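Local atomic coordinates of beta-N-acetylglucosaminidase (PDB entry 3WO8), a protein that probably hydrolyses terminal non-reducing N-acetyl-D-hexosamine residues from N-acetyl-beta-D-hexosaminides, as a family 3 glycoside hydrolase with a TIM-barrel domain. Residues 250-255 against 280-285. Numbering follows the deposited sequence.
Sequences DGLVIS and GGNMIL
Asn282 reaches across to Val253, and its amide oxygen takes the place a strand carbonyl would fill for Val253 N. From CB outward, each atom of the asparagine has a neighbour: CB sits 3.3 Å from Val253 O, with Leu252 CD1 next to it, and CG faces Val253 N. With CG beside the backbone N (chi1 -56°), the amide turns back along 250-255, and OD1 takes the Val253 N-H at 2.9 Å, in the carbonyl plane and on a lone pair. The same OD1 also accepts from Arg244, whose guanidinium bonds Gly251 O as well and so bridges two acceptors that sit close together. ND2 ends on Ser316 of helix 310-326, which fixes the rotation of the amide. Were Asn282 cut back to alanine, Val253 N would probably lose its acceptor, and Arg244 and Ser316 a partner each. Val253 O is gripped twice: Met283 N lies in its carbonyl plane at 2.8 Å, while Asn282 N, the extra donor, comes in tilted 31° from that plane. The Met283 N bond and that from Ser255 N to Met283 O flank Ile254 and form its parallel bridge with Met283. Ser255 then breaks the pattern. Its OG, held between its own N and carbonyl carbon (chi1 81°), accepts the Leu285 N-H at 2.6 Å. On the face shared by Ile254 and Met283, Ile254 CG1 packs on Met283 CB at 3.9 Å. The methionine chain leads away, SD settling 4.0 Å from Leu252 CD2, and the side chain also touches Val320 of helix 310-326. Strands 253-257 and 283-286 are neighbours in the parallel TIM-barrel sheet, joined by a beta-alpha-beta crossover through helix 269-279, which closes in a Schellman motif at Gly280. On either side of the Ile254-Met283 bridge, Asn282 OD1 and Ser255 OG thus take up buried backbone N-H groups.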
loop_
_atom_site.group_PDB
_atom_site.type_symbol
_atom_site.label_atom_id
_atom_site.label_comp_id
_atom_site.label_asym_id
_atom_site.label_seq_id
_atom_site.Cartn_x
_atom_site.Cartn_y
_atom_site.Cartn_z
ATOM N N ASP B 250 -2.099 -8.542 -33.895
ATOM C CA ASP B 250 -3.379 -9.280 -33.902
ATOM C C ASP B 250 -3.922 -9.578 -32.511
ATOM O O ASP B 250 -4.847 -10.390 -32.351
ATOM C CB ASP B 250 -3.274 -10.580 -34.703
ATOM C CG ASP B 250 -2.350 -11.580 -34.069
ATOM O OD1 ASP B 250 -1.454 -11.147 -33.326
ATOM O OD2 ASP B 250 -2.508 -12.791 -34.330
ATOM N N GLY B 251 -3.362 -8.882 -31.518
ATOM C CA GLY B 251 -3.782 -9.018 -30.118
ATOM C C GLY B 251 -4.923 -8.096 -29.741
ATOM O O GLY B 251 -5.639 -7.629 -30.591
ATOM N N LEU B 252 -5.043 -7.801 -28.455
ATOM C CA LEU B 252 -6.198 -7.098 -27.869
ATOM C C LEU B 252 -6.209 -5.603 -28.126
ATOM O O LEU B 252 -5.257 -4.894 -27.851
ATOM C CB LEU B 252 -6.229 -7.342 -26.377
ATOM C CG LEU B 252 -7.574 -7.236 -25.697
ATOM C CD1 LEU B 252 -8.588 -8.162 -26.330
ATOM C CD2 LEU B 252 -7.425 -7.632 -24.240
ATOM N N VAL B 253 -7.288 -5.143 -28.725
ATOM C CA VAL B 253 -7.486 -3.741 -28.947
ATOM C C VAL B 253 -8.696 -3.332 -28.130
ATOM O O VAL B 253 -9.812 -3.930 -28.224
ATOM C CB VAL B 253 -7.691 -3.408 -30.421
ATOM C CG1 VAL B 253 -8.206 -1.980 -30.550
ATOM C CG2 VAL B 253 -6.370 -3.557 -31.168
ATOM N N ILE B 254 -8.465 -2.313 -27.312
ATOM C CA ILE B 254 -9.488 -1.882 -26.406
ATOM C C ILE B 254 -9.751 -0.435 -26.696
ATOM O O ILE B 254 -8.836 0.321 -27.043
ATOM C CB ILE B 254 -9.102 -2.110 -24.932
ATOM C CG1 ILE B 254 -10.340 -1.919 -24.059
ATOM C CG2 ILE B 254 -7.963 -1.173 -24.494
ATOM C CD1 ILE B 254 -10.097 -2.105 -22.577
ATOM N N SER B 255 -11.020 -0.068 -26.586
ATOM C CA SER B 255 -11.426 1.328 -26.758
ATOM C C SER B 255 -11.039 2.177 -25.542
ATOM O O SER B 255 -10.984 1.663 -24.426
ATOM C CB SER B 255 -12.939 1.399 -26.964
ATOM O OG SER B 255 -13.639 1.318 -25.731
ATOM N N GLY B 280 -12.122 -3.390 -36.310
ATOM C CA GLY B 280 -11.234 -4.433 -35.778
ATOM C C GLY B 280 -10.869 -4.245 -34.310
ATOM O O GLY B 280 -9.842 -4.716 -33.862
ATOM N N GLY B 281 -11.676 -3.498 -33.572
ATOM C CA GLY B 281 -11.403 -3.252 -32.171
ATOM C C GLY B 281 -12.080 -4.394 -31.467
ATOM O O GLY B 281 -13.051 -4.922 -31.979
ATOM N N ASN B 282 -11.580 -4.783 -30.308
ATOM C CA ASN B 282 -12.083 -5.964 -29.665
ATOM C C ASN B 282 -12.927 -5.655 -28.463
ATOM O O ASN B 282 -14.063 -6.115 -28.383
ATOM C CB ASN B 282 -10.924 -6.861 -29.237
ATOM C CG ASN B 282 -10.020 -7.238 -30.391
ATOM O OD1 ASN B 282 -8.831 -6.936 -30.383
ATOM N ND2 ASN B 282 -10.577 -7.904 -31.375
ATOM N N MET B 283 -12.383 -4.910 -27.500
ATOM C CA MET B 283 -13.169 -4.628 -26.290
ATOM C C MET B 283 -13.587 -3.184 -26.238
ATOM O O MET B 283 -12.803 -2.268 -26.496
ATOM C CB MET B 283 -12.451 -5.034 -24.990
ATOM C CG MET B 283 -12.280 -6.537 -24.824
ATOM S SD MET B 283 -11.289 -6.926 -23.376
ATOM C CE MET B 283 -12.663 -7.226 -22.217
ATOM N N ILE B 284 -14.859 -3.023 -25.923
ATOM C CA ILE B 284 -15.475 -1.710 -25.740
ATOM C C ILE B 284 -15.390 -1.381 -24.255
ATOM O O ILE B 284 -15.829 -2.164 -23.396
ATOM C CB ILE B 284 -16.969 -1.720 -26.140
ATOM C CG1 ILE B 284 -17.143 -2.021 -27.637
ATOM C CG2 ILE B 284 -17.602 -0.388 -25.847
ATOM C CD1 ILE B 284 -18.474 -2.678 -27.924
ATOM N N LEU B 285 -14.825 -0.228 -23.974
ATOM C CA LEU B 285 -14.650 0.211 -22.624
ATOM C C LEU B 285 -15.766 1.190 -22.288
ATOM O O LEU B 285 -15.886 2.289 -22.876
ATOM C CB LEU B 285 -13.288 0.897 -22.448
ATOM C CG LEU B 285 -13.056 1.517 -21.076
ATOM C CD1 LEU B 285 -13.268 0.482 -19.979
ATOM C CD2 LEU B 285 -11.697 2.203 -20.990
#